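PDB 4W8O: luciferase-like enzymeAMP-CoA-ligase from Zophobas atratus, which probably activates carboxylic acids with ATP as acyl-adenylates and passes them to coenzyme A, as relatives in the adenylate-forming (ANL) superfamily do. Local coordinates for residues C36-G40 and S80-I85; L62-T68 and A89-A95; A194-S198 and M324-G328; F291-T296 and F313-L319. All coordinates share one frame; numbering follows the deposited sequence.

Interaction 1: C36-G40 and S80-I85; sequences CQIDG and SLDNSI
Gln37 of strand 35-39 reaches across to the loop 80-85 and makes the one direct hydrogen bond between them. Its NE2 donates to Leu81 O at 2.8 Å. The bond is bent, with 144° at the hydrogen, and the donor is tilted from the carbonyl plane. NE2 also bonds Glu46 OE1, which gives it a carboxylate partner as well as a backbone one. CG of Gln37 sits between the backbone N and the carbonyl carbon (chi1 55°), and the chain then runs extended to the loop.

Water joins the other end of the amide. Two waters bridge Gln37 OE1 and Ser84 OG, and one of them also lies 2.7 Å from Ser80 O. A third water links Asp39 OD2 to Leu81 N. Asp39 OD1 is held by the backbone N of Asp41 and Leu42.

Apolar contact comes from Leu81. Its CD2 lies 3.7 Å from Gln37 CD, and its CG is 4.2 Å from Asp39 CB.

The loop keeps its own shape. Ser80 OG accepts from Asp82 N in an ST turn, and a type I turn follows from Asp82 to Ile85. Cys36 and Gln37 form a classic bulge opposite Glu46.

Strand 35-39 lies between strands 44-47 and 243-246, and the loop leads into helix 85-92. Arg54 of helix 48-64 pairs with Asp82.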
loop_
_atom_site.group_PDB
_atom_site.type_symbol
_atom_site.label_atom_id
_atom_site.label_comp_id
_atom_site.label_asym_id
_atom_site.label_seq_id
_atom_site.Cartn_x
_atom_site.Cartn_y
_atom_site.Cartn_z
ATOM N N CYS A 36 6.968 -9.176 13.478
ATOM C CA CYS A 36 6.300 -8.128 12.704
ATOM C C CYS A 36 6.956 -7.928 11.331
ATOM O O CYS A 36 6.284 -7.966 10.299
ATOM C CB CYS A 36 6.314 -6.812 13.488
ATOM S SG CYS A 36 5.641 -5.383 12.611
ATOM N N GLN A 37 8.271 -7.721 11.346
ATOM C CA GLN A 37 9.027 -7.334 10.162
ATOM C C GLN A 37 10.414 -7.985 10.136
ATOM O O GLN A 37 11.060 -8.187 11.183
ATOM C CB GLN A 37 9.159 -5.804 10.091
ATOM C CG GLN A 37 9.759 -5.148 11.328
ATOM C CD GLN A 37 10.010 -3.651 11.162
ATOM O OE1 GLN A 37 9.629 -3.049 10.164
ATOM N NE2 GLN A 37 10.655 -3.047 12.147
ATOM N N ILE A 38 10.854 -8.301 8.920
ATOM C CA ILE A 38 12.165 -8.873 8.655
ATOM C C ILE A 38 12.816 -8.091 7.513
ATOM O O ILE A 38 12.241 -7.989 6.428
ATOM C CB ILE A 38 12.074 -10.357 8.228
ATOM C CG1 ILE A 38 11.420 -11.209 9.324
ATOM C CG2 ILE A 38 13.463 -10.907 7.901
ATOM C CD1 ILE A 38 11.334 -12.689 8.980
ATOM N N ASP A 39 14.008 -7.550 7.775
ATOM C CA ASP A 39 14.889 -7.040 6.735
ATOM C C ASP A 39 15.609 -8.203 6.036
ATOM O O ASP A 39 16.582 -8.752 6.556
ATOM C CB ASP A 39 15.913 -6.081 7.341
ATOM C CG ASP A 39 16.712 -5.334 6.289
ATOM O OD1 ASP A 39 17.026 -5.913 5.228
ATOM O OD2 ASP A 39 17.046 -4.160 6.536
ATOM N N GLY A 40 15.134 -8.560 4.848
ATOM C CA GLY A 40 15.728 -9.641 4.065
ATOM C C GLY A 40 17.188 -9.445 3.676
ATOM O O GLY A 40 17.906 -10.419 3.467
ATOM N N SER A 80 13.325 -0.183 5.827
ATOM C CA SER A 80 14.296 -0.599 6.843
ATOM C C SER A 80 13.508 -1.045 8.063
ATOM O O SER A 80 12.287 -0.957 8.069
ATOM C CB SER A 80 15.224 0.557 7.218
ATOM O OG SER A 80 14.526 1.529 7.990
ATOM N N LEU A 81 14.189 -1.513 9.102
ATOM C CA LEU A 81 13.499 -1.834 10.350
ATOM C C LEU A 81 13.024 -0.588 11.108
ATOM O O LEU A 81 12.274 -0.710 12.078
ATOM C CB LEU A 81 14.379 -2.696 11.258
ATOM C CG LEU A 81 14.663 -4.124 10.786
ATOM C CD1 LEU A 81 15.571 -4.783 11.802
ATOM C CD2 LEU A 81 13.395 -4.945 10.609
ATOM N N ASP A 82 13.440 0.604 10.673
ATOM C CA ASP A 82 13.050 1.837 11.361
ATOM C C ASP A 82 12.044 2.716 10.611
ATOM O O ASP A 82 11.358 3.523 11.246
ATOM C CB ASP A 82 14.290 2.670 11.681
ATOM C CG ASP A 82 15.247 1.965 12.635
ATOM O OD1 ASP A 82 14.834 1.034 13.350
ATOM O OD2 ASP A 82 16.423 2.342 12.660
ATOM N N ASN A 83 11.943 2.580 9.287
ATOM C CA ASN A 83 11.217 3.583 8.510
ATOM C C ASN A 83 9.722 3.676 8.831
ATOM O O ASN A 83 9.146 4.760 8.744
ATOM C CB ASN A 83 11.442 3.421 7.001
ATOM C CG ASN A 83 10.633 2.299 6.404
ATOM O OD1 ASN A 83 10.806 1.143 6.768
ATOM N ND2 ASN A 83 9.762 2.628 5.456
ATOM N N SER A 84 9.106 2.561 9.215
ATOM C CA SER A 84 7.689 2.577 9.581
ATOM C C SER A 84 7.421 2.948 11.057
ATOM O O SER A 84 6.286 3.257 11.421
ATOM C CB SER A 84 7.020 1.236 9.229
ATOM O OG SER A 84 7.474 0.199 10.074
ATOM N N ILE A 85 8.448 2.939 11.906
ATOM C CA ILE A 85 8.237 3.172 13.352
ATOM C C ILE A 85 7.628 4.548 13.651
ATOM O O ILE A 85 6.641 4.633 14.386
ATOM C CB ILE A 85 9.540 2.977 14.175
ATOM C CG1 ILE A 85 10.100 1.559 13.993
ATOM C CG2 ILE A 85 9.300 3.264 15.651
ATOM C CD1 ILE A 85 9.117 0.439 14.284
HETATM O O HOH W 1 10.015 -0.454 9.527
HETATM O O HOH W 2 6.834 -2.480 10.096
HETATM O O HOH W 3 16.969 -2.278 8.552
#

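Interaction 2: L62-T68 and A89-A95; sequences LQKKGIT and ASSYLGA
Leu93 makes the largest share of this contact, packing against Leu62, Gln63 and Ile67. Its CB points at the segment 62-68, and CG lies anti to the carbonyl carbon (chi1 -56°). From CG the two methyls part. CD1 enters the corner between Leu62 and Ile67, 3.8 Å from Leu62 CB and 3.9 Å from Ile67 CG2. The Ile67 side chain runs crosswise to that of Leu93. CD2 turns to the amide of Gln63 and stops 3.9 Å from its NE2. Phe169 and Ser172 also touch this leucine.

Both helices end in the same way. Each closes in a Schellman motif, with Gly66 ending helix 48-64 and Gly94 ending helix 85-92. Both glycines have positive phi. The bonds back into the last turn include Ile67 N to Leu62 O and Ala95 N to Ser90 O. After each glycine the chain leaves the helix, and Ile67 and Ala95 are brought together. Ala95 CB lies 4.1 Å from Ile67 CG2 and 3.7 Å from Thr68 O.

One turn back, Leu62 meets the body of the second helix. Its CD1 is 3.4 Å from Ser90 OG and 4.2 Å from Ala89 CB. The Ser90 hydroxyl is bonded to Pro86 O in its own helix, and Leu62 CD1 packs against its oxygen. Ala89 also rests on Val58 and Ala59 of helix 48-64. Ser90 also touches Val73 and Phe75 of strand 72-76, while Met159 touches Leu62.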
loop_
_atom_site.group_PDB
_atom_site.type_symbol
_atom_site.label_atom_id
_atom_site.label_comp_id
_atom_site.label_asym_id
_atom_site.label_seq_id
_atom_site.Cartn_x
_atom_site.Cartn_y
_atom_site.Cartn_z
ATOM N N LEU A 62 7.046 12.749 19.989
ATOM C CA LEU A 62 6.329 13.574 19.003
ATOM C C LEU A 62 5.293 14.488 19.680
ATOM O O LEU A 62 5.101 15.633 19.275
ATOM C CB LEU A 62 5.651 12.698 17.944
ATOM C CG LEU A 62 6.547 12.100 16.853
ATOM C CD1 LEU A 62 5.755 11.110 16.015
ATOM C CD2 LEU A 62 7.154 13.176 15.968
ATOM N N GLN A 63 4.652 13.962 20.715
ATOM C CA GLN A 63 3.651 14.682 21.485
ATOM C C GLN A 63 4.273 15.886 22.199
ATOM O O GLN A 63 3.706 16.980 22.215
ATOM C CB GLN A 63 3.024 13.710 22.494
ATOM C CG GLN A 63 1.714 14.141 23.121
ATOM C CD GLN A 63 1.066 12.991 23.883
ATOM O OE1 GLN A 63 1.656 12.435 24.811
ATOM N NE2 GLN A 63 -0.138 12.619 23.484
ATOM N N LYS A 64 5.457 15.685 22.762
ATOM C CA LYS A 64 6.183 16.761 23.429
ATOM C C LYS A 64 6.619 17.853 22.445
ATOM O O LYS A 64 6.740 19.016 22.833
ATOM C CB LYS A 64 7.401 16.198 24.182
ATOM C CG LYS A 64 7.030 15.303 25.357
ATOM C CD LYS A 64 8.255 14.704 26.031
ATOM C CE LYS A 64 7.854 13.928 27.273
ATOM N NZ LYS A 64 8.995 13.201 27.889
ATOM N N LYS A 65 6.848 17.473 21.186
ATOM C CA LYS A 65 7.158 18.438 20.124
ATOM C C LYS A 65 5.930 19.200 19.623
ATOM O O LYS A 65 6.052 20.051 18.743
ATOM C CB LYS A 65 7.814 17.746 18.926
ATOM C CG LYS A 65 9.206 17.189 19.160
ATOM C CD LYS A 65 9.676 16.525 17.871
ATOM C CE LYS A 65 11.139 16.149 17.920
ATOM N NZ LYS A 65 12.056 17.313 17.926
ATOM N N GLY A 66 4.751 18.870 20.147
ATOM C CA GLY A 66 3.523 19.587 19.829
ATOM C C GLY A 66 2.704 18.987 18.694
ATOM O O GLY A 66 1.792 19.646 18.194
ATOM N N ILE A 67 3.018 17.747 18.294
ATOM C CA ILE A 67 2.278 17.051 17.239
ATOM C C ILE A 67 0.896 16.631 17.731
ATOM O O ILE A 67 0.754 16.066 18.814
ATOM C CB ILE A 67 3.039 15.798 16.730
ATOM C CG1 ILE A 67 4.347 16.202 16.036
ATOM C CG2 ILE A 67 2.179 14.966 15.781
ATOM C CD1 ILE A 67 4.190 16.982 14.750
ATOM N N THR A 68 -0.119 16.926 16.926
ATOM C CA THR A 68 -1.482 16.501 17.204
ATOM C C THR A 68 -2.105 16.002 15.912
ATOM O O THR A 68 -1.460 15.977 14.863
ATOM C CB THR A 68 -2.328 17.653 17.789
ATOM O OG1 THR A 68 -2.459 18.689 16.816
ATOM C CG2 THR A 68 -1.682 18.216 19.055
ATOM N N ALA A 89 3.927 5.590 14.998
ATOM C CA ALA A 89 3.890 6.512 16.129
ATOM C C ALA A 89 3.003 7.725 15.834
ATOM O O ALA A 89 2.147 8.104 16.648
ATOM C CB ALA A 89 5.309 6.959 16.471
ATOM N N SER A 90 3.205 8.322 14.662
ATOM C CA SER A 90 2.412 9.470 14.225
ATOM C C SER A 90 0.929 9.112 14.118
ATOM O O SER A 90 0.057 9.902 14.498
ATOM C CB SER A 90 2.925 9.982 12.877
ATOM O OG SER A 90 4.219 10.540 13.007
ATOM N N SER A 91 0.651 7.915 13.606
ATOM C CA SER A 91 -0.715 7.412 13.530
ATOM C C SER A 91 -1.362 7.241 14.904
ATOM O O SER A 91 -2.558 7.456 15.036
ATOM C CB SER A 91 -0.762 6.100 12.750
ATOM O OG SER A 91 -0.431 6.337 11.393
ATOM N N TYR A 92 -0.583 6.866 15.921
ATOM C CA TYR A 92 -1.104 6.785 17.302
ATOM C C TYR A 92 -1.680 8.124 17.754
ATOM O O TYR A 92 -2.649 8.166 18.511
ATOM C CB TYR A 92 -0.027 6.381 18.319
ATOM C CG TYR A 92 0.545 4.980 18.214
ATOM C CD1 TYR A 92 -0.133 3.955 17.553
ATOM C CD2 TYR A 92 1.753 4.666 18.843
ATOM C CE1 TYR A 92 0.394 2.675 17.485
ATOM C CE2 TYR A 92 2.289 3.388 18.783
ATOM C CZ TYR A 92 1.611 2.395 18.101
ATOM O OH TYR A 92 2.130 1.123 18.033
ATOM N N LEU A 93 -1.075 9.212 17.292
ATOM C CA LEU A 93 -1.521 10.562 17.642
ATOM C C LEU A 93 -2.606 11.098 16.716
ATOM O O LEU A 93 -3.072 12.228 16.891
ATOM C CB LEU A 93 -0.327 11.513 17.645
ATOM C CG LEU A 93 0.818 11.086 18.560
ATOM C CD1 LEU A 93 1.947 12.095 18.478
ATOM C CD2 LEU A 93 0.340 10.928 20.002
ATOM N N GLY A 94 -3.023 10.290 15.741
ATOM C CA GLY A 94 -4.037 10.696 14.784
ATOM C C GLY A 94 -3.537 11.666 13.718
ATOM O O GLY A 94 -4.341 12.228 12.974
ATOM N N ALA A 95 -2.222 11.872 13.637
ATOM C CA ALA A 95 -1.650 12.760 12.623
ATOM C C ALA A 95 -1.739 12.105 11.231
ATOM O O ALA A 95 -1.845 10.875 11.107
ATOM C CB ALA A 95 -0.206 13.113 12.966
#

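Interaction 3: A194-S198 and M324-G328; sequences AICHS and MSEIG
His197 reaches from strand 194-198 to the connection between strands 317-324 and 328-332, and its NE2 donates to Ser325 O. That connection is a classic beta bulge, in which Ile327 and Gly328 together face Met324. The bond from NE2 is 2.8 Å long and nearly straight, 167° at the hydrogen. Ser325 O lies in the ring plane, and the nitrogen lies in the carbonyl plane. CE1 of the ring is 3.4 Å from Glu326 O. Ile195, two residues earlier on the strand, sends its CD1 to Ser325 CB at 3.9 Å and to the Glu326 carboxylate.

The next shell fixes both partners. Ser201 bonds His197 ND1, so both ring nitrogens are engaged and the ring's rotation is set. Phe202 and Ile205 of helix 199-211 touch the His197 side chain. Across the contact, Met324 O accepts from Ile327 N and Gly328 N.

Met324, Ser325, Glu326 and Gly328 line the pocket that holds a polyethylene glycol molecule, probably from the crystallisation liquor. Glu326 OE1 hydrogen-bonds this molecule. The glutamate chain bends at CG (chi2 82°) and runs across Ile195, with its other oxygen, OE2, 3.5 Å from Ile195 CD1.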
loop_
_atom_site.group_PDB
_atom_site.type_symbol
_atom_site.label_atom_id
_atom_site.label_comp_id
_atom_site.label_asym_id
_atom_site.label_seq_id
_atom_site.Cartn_x
_atom_site.Cartn_y
_atom_site.Cartn_z
ATOM N N ALA A 194 -2.940 15.513 -3.646
ATOM C CA ALA A 194 -2.830 14.685 -2.459
ATOM C C ALA A 194 -4.151 13.962 -2.206
ATOM O O ALA A 194 -5.122 14.555 -1.746
ATOM C CB ALA A 194 -2.424 15.512 -1.250
ATOM N N ILE A 195 -4.157 12.677 -2.543
ATOM C CA ILE A 195 -5.268 11.782 -2.261
ATOM C C ILE A 195 -5.390 11.561 -0.749
ATOM O O ILE A 195 -4.431 11.156 -0.093
ATOM C CB ILE A 195 -5.016 10.412 -2.915
ATOM C CG1 ILE A 195 -5.027 10.529 -4.439
ATOM C CG2 ILE A 195 -6.048 9.394 -2.440
ATOM C CD1 ILE A 195 -4.298 9.397 -5.139
ATOM N N CYS A 196 -6.564 11.831 -0.199
ATOM C CA CYS A 196 -6.798 11.638 1.239
ATOM C C CYS A 196 -7.616 10.393 1.514
ATOM O O CYS A 196 -8.733 10.261 0.996
ATOM C CB CYS A 196 -7.536 12.845 1.817
ATOM S SG CYS A 196 -6.535 14.346 1.792
ATOM N N HIS A 197 -7.063 9.480 2.316
ATOM C CA HIS A 197 -7.858 8.410 2.912
ATOM C C HIS A 197 -8.114 8.702 4.377
ATOM O O HIS A 197 -7.211 9.134 5.110
ATOM C CB HIS A 197 -7.184 7.051 2.753
ATOM C CG HIS A 197 -7.346 6.478 1.386
ATOM N ND1 HIS A 197 -8.549 5.987 0.929
ATOM C CD2 HIS A 197 -6.475 6.363 0.357
ATOM C CE1 HIS A 197 -8.407 5.575 -0.317
ATOM N NE2 HIS A 197 -7.159 5.794 -0.689
ATOM N N SER A 198 -9.353 8.457 4.797
ATOM C CA SER A 198 -9.736 8.582 6.186
ATOM C C SER A 198 -9.292 7.338 6.929
ATOM O O SER A 198 -8.843 6.370 6.328
ATOM C CB SER A 198 -11.253 8.753 6.314
ATOM O OG SER A 198 -11.938 7.614 5.832
ATOM N N MET A 324 -5.805 0.810 -7.438
ATOM C CA MET A 324 -5.217 2.119 -7.498
ATOM C C MET A 324 -5.185 2.761 -6.127
ATOM O O MET A 324 -5.816 2.274 -5.196
ATOM C CB MET A 324 -5.975 2.999 -8.495
ATOM C CG MET A 324 -7.482 2.997 -8.356
ATOM S SD MET A 324 -8.290 3.314 -9.945
ATOM C CE MET A 324 -8.144 5.094 -10.088
ATOM N N SER A 325 -4.448 3.864 -6.026
ATOM C CA SER A 325 -4.255 4.547 -4.754
ATOM C C SER A 325 -5.551 5.079 -4.206
ATOM O O SER A 325 -5.734 5.144 -2.992
ATOM C CB SER A 325 -3.263 5.692 -4.917
ATOM O OG SER A 325 -2.055 5.182 -5.438
ATOM N N GLU A 326 -6.457 5.437 -5.112
ATOM C CA GLU A 326 -7.721 6.068 -4.747
ATOM C C GLU A 326 -8.707 5.151 -4.018
ATOM O O GLU A 326 -9.684 5.643 -3.446
ATOM C CB GLU A 326 -8.415 6.626 -5.996
ATOM C CG GLU A 326 -7.776 7.867 -6.588
ATOM C CD GLU A 326 -6.592 7.585 -7.495
ATOM O OE1 GLU A 326 -6.150 6.421 -7.624
ATOM O OE2 GLU A 326 -6.098 8.555 -8.080
ATOM N N ILE A 327 -8.477 3.841 -4.056
ATOM C CA ILE A 327 -9.473 2.867 -3.558
ATOM C C ILE A 327 -8.922 1.486 -3.176
ATOM O O ILE A 327 -9.656 0.672 -2.629
ATOM C CB ILE A 327 -10.600 2.680 -4.599
ATOM C CG1 ILE A 327 -11.846 2.039 -3.975
ATOM C CG2 ILE A 327 -10.088 1.885 -5.797
ATOM C CD1 ILE A 327 -13.100 2.235 -4.801
ATOM N N GLY A 328 -7.641 1.226 -3.431
ATOM C CA GLY A 328 -7.054 -0.072 -3.137
ATOM C C GLY A 328 -7.401 -1.094 -4.209
ATOM O O GLY A 328 -7.549 -0.755 -5.385
#

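Interaction 4: F291-T296 and F313-L319; sequences FRCLLT and FPKAQVL
Strands 293-296 and 317-319 run parallel, 15° apart, as Cys293, Leu294 and Leu295 pair with Gln317, Val318 and Leu319. They are the two strands of a beta-alpha-beta unit whose helix is 303-312. Four backbone bonds join the segments, from Gln317 N to Arg292 O, Leu294 N to Gln317 O, Leu319 N to Leu294 O and Thr296 N to Leu319 O.

The Cys293 and Leu295 side chains share a face of the sheet with Gln317 and Leu319. Leu319 CD1 lies 3.5 Å from Cys293 SG, and Leu319 CB is 4.1 Å from Leu295 CD2. These two leucines lie side by side, pointing the same way. Ile342 and Tyr214 also touch Leu319. On the other face are Leu294 and Val318, which helix 303-312 covers through Leu309.

Before the strands, two aromatic rings meet. The rings of Phe291 and Phe313 have centroids 4.4 Å apart and planes at 39°. CE2 of Phe291 lies over the centre of the Phe313 ring. Phe291 CG is anti to the backbone N (chi1 -166°), which turns its ring toward Phe313. Ile259 of helix 252-262 touches both side chains. Ala316 ends the type I turn that begins at Phe313, and its CB is 3.6 Å from Phe291 CD2. Leu294 completes the cluster, crossing Phe313 at about a right angle with its CD1 3.8 Å from Phe313 CE2.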
loop_
_atom_site.group_PDB
_atom_site.type_symbol
_atom_site.label_atom_id
_atom_site.label_comp_id
_atom_site.label_asym_id
_atom_site.label_seq_id
_atom_site.Cartn_x
_atom_site.Cartn_y
_atom_site.Cartn_z
ATOM N N PHE A 291 6.079 -21.605 -0.553
ATOM C CA PHE A 291 5.507 -20.493 -1.315
ATOM C C PHE A 291 4.117 -20.828 -1.841
ATOM O O PHE A 291 3.930 -21.858 -2.478
ATOM C CB PHE A 291 6.436 -20.133 -2.471
ATOM C CG PHE A 291 6.129 -18.809 -3.105
ATOM C CD1 PHE A 291 6.434 -17.622 -2.444
ATOM C CD2 PHE A 291 5.553 -18.743 -4.365
ATOM C CE1 PHE A 291 6.164 -16.399 -3.028
ATOM C CE2 PHE A 291 5.279 -17.522 -4.953
ATOM C CZ PHE A 291 5.581 -16.346 -4.281
ATOM N N ARG A 292 3.149 -19.951 -1.579
ATOM C CA ARG A 292 1.750 -20.195 -1.950
ATOM C C ARG A 292 1.126 -19.170 -2.895
ATOM O O ARG A 292 0.119 -19.468 -3.527
ATOM C CB ARG A 292 0.885 -20.267 -0.692
ATOM C CG ARG A 292 1.253 -21.391 0.258
ATOM C CD ARG A 292 0.717 -22.732 -0.209
ATOM N NE ARG A 292 1.209 -23.812 0.647
ATOM C CZ ARG A 292 2.422 -24.354 0.561
ATOM N NH1 ARG A 292 3.285 -23.935 -0.356
ATOM N NH2 ARG A 292 2.775 -25.326 1.392
ATOM N N CYS A 293 1.701 -17.973 -3.002
ATOM C CA CYS A 293 1.013 -16.884 -3.683
ATOM C C CYS A 293 1.948 -15.808 -4.246
ATOM O O CYS A 293 2.611 -15.099 -3.496
ATOM C CB CYS A 293 0.018 -16.248 -2.707
ATOM S SG CYS A 293 -1.161 -15.131 -3.490
ATOM N N LEU A 294 1.991 -15.690 -5.571
ATOM C CA LEU A 294 2.709 -14.605 -6.225
ATOM C C LEU A 294 1.701 -13.534 -6.640
ATOM O O LEU A 294 0.885 -13.753 -7.537
ATOM C CB LEU A 294 3.492 -15.112 -7.444
ATOM C CG LEU A 294 4.634 -14.210 -7.929
ATOM C CD1 LEU A 294 5.551 -14.970 -8.888
ATOM C CD2 LEU A 294 4.115 -12.941 -8.589
ATOM N N LEU A 295 1.774 -12.383 -5.974
ATOM C CA LEU A 295 0.848 -11.276 -6.195
ATOM C C LEU A 295 1.462 -10.298 -7.180
ATOM O O LEU A 295 2.626 -9.916 -7.058
ATOM C CB LEU A 295 0.542 -10.570 -4.869
ATOM C CG LEU A 295 -0.213 -11.413 -3.831
ATOM C CD1 LEU A 295 0.034 -10.920 -2.412
ATOM C CD2 LEU A 295 -1.706 -11.442 -4.137
ATOM N N THR A 296 0.688 -9.885 -8.167
ATOM C CA THR A 296 1.234 -9.016 -9.179
ATOM C C THR A 296 0.130 -8.225 -9.844
ATOM O O THR A 296 -1.049 -8.453 -9.595
ATOM C CB THR A 296 2.069 -9.828 -10.205
ATOM O OG1 THR A 296 2.888 -8.944 -10.976
ATOM C CG2 THR A 296 1.165 -10.660 -11.138
ATOM N N PHE A 313 6.831 -22.172 -9.390
ATOM C CA PHE A 313 6.221 -22.299 -8.069
ATOM C C PHE A 313 5.022 -23.236 -8.152
ATOM O O PHE A 313 3.881 -22.773 -8.210
ATOM C CB PHE A 313 5.754 -20.932 -7.572
ATOM C CG PHE A 313 6.848 -19.918 -7.469
ATOM C CD1 PHE A 313 7.822 -20.034 -6.493
ATOM C CD2 PHE A 313 6.894 -18.832 -8.338
ATOM C CE1 PHE A 313 8.835 -19.094 -6.390
ATOM C CE2 PHE A 313 7.899 -17.891 -8.240
ATOM C CZ PHE A 313 8.873 -18.019 -7.265
ATOM N N PRO A 314 5.272 -24.558 -8.151
ATOM C CA PRO A 314 4.191 -25.529 -8.372
ATOM C C PRO A 314 3.145 -25.598 -7.250
ATOM O O PRO A 314 1.993 -25.915 -7.526
ATOM C CB PRO A 314 4.937 -26.860 -8.523
ATOM C CG PRO A 314 6.221 -26.672 -7.795
ATOM C CD PRO A 314 6.570 -25.214 -7.902
ATOM N N LYS A 315 3.533 -25.299 -6.011
ATOM C CA LYS A 315 2.578 -25.266 -4.888
ATOM C C LYS A 315 1.867 -23.909 -4.731
ATOM O O LYS A 315 1.025 -23.753 -3.850
ATOM C CB LYS A 315 3.267 -25.647 -3.563
ATOM C CG LYS A 315 3.421 -27.149 -3.324
ATOM C CD LYS A 315 4.643 -27.714 -4.033
ATOM C CE LYS A 315 4.807 -29.209 -3.796
ATOM N NZ LYS A 315 5.033 -29.537 -2.360
ATOM N N ALA A 316 2.187 -22.939 -5.582
ATOM C CA ALA A 316 1.609 -21.600 -5.475
ATOM C C ALA A 316 0.563 -21.324 -6.547
ATOM O O ALA A 316 0.478 -22.028 -7.544
ATOM C CB ALA A 316 2.710 -20.556 -5.560
ATOM N N GLN A 317 -0.236 -20.291 -6.315
ATOM C CA GLN A 317 -1.047 -19.679 -7.362
ATOM C C GLN A 317 -0.441 -18.318 -7.712
ATOM O O GLN A 317 0.151 -17.661 -6.853
ATOM C CB GLN A 317 -2.489 -19.497 -6.883
ATOM C CG GLN A 317 -3.290 -20.785 -6.799
ATOM C CD GLN A 317 -4.602 -20.607 -6.048
ATOM O OE1 GLN A 317 -4.629 -20.020 -4.967
ATOM N NE2 GLN A 317 -5.695 -21.111 -6.617
ATOM N N VAL A 318 -0.577 -17.908 -8.972
ATOM C CA VAL A 318 -0.211 -16.562 -9.394
ATOM C C VAL A 318 -1.478 -15.716 -9.479
ATOM O O VAL A 318 -2.398 -16.047 -10.228
ATOM C CB VAL A 318 0.493 -16.552 -10.771
ATOM C CG1 VAL A 318 0.767 -15.118 -11.218
ATOM C CG2 VAL A 318 1.790 -17.350 -10.729
ATOM N N LEU A 319 -1.521 -14.621 -8.723
ATOM C CA LEU A 319 -2.711 -13.775 -8.667
ATOM C C LEU A 319 -2.417 -12.392 -9.234
ATOM O O LEU A 319 -1.743 -11.582 -8.596
ATOM C CB LEU A 319 -3.224 -13.659 -7.229
ATOM C CG LEU A 319 -3.717 -14.942 -6.549
ATOM C CD1 LEU A 319 -4.245 -14.625 -5.155
ATOM C CD2 LEU A 319 -4.789 -15.648 -7.367
#

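How the interactions relate
Interactions 1 and 2 alternate along the chain, and their centres are 20 Å apart. Helix 85-92 connects them: the loop of interaction 1 leads into it, and interaction 2 packs its end. Interactions 1 and 4 reach the same mixed sheet, with centres 24 Å apart. Interaction 3 joins that sheet to the second mixed sheet through strand 194-198. Interactions 3 and 4 share strand 317-324, and their nearest atoms are about 11 Å apart. Both also reach the pocket where the glycol is bound, through Met324, Ser325, Glu326 and Gly328 in interaction 3 and Thr296 in interaction 4. Interactions 2 and 4 lie farthest apart, their centres 39 Å from each other.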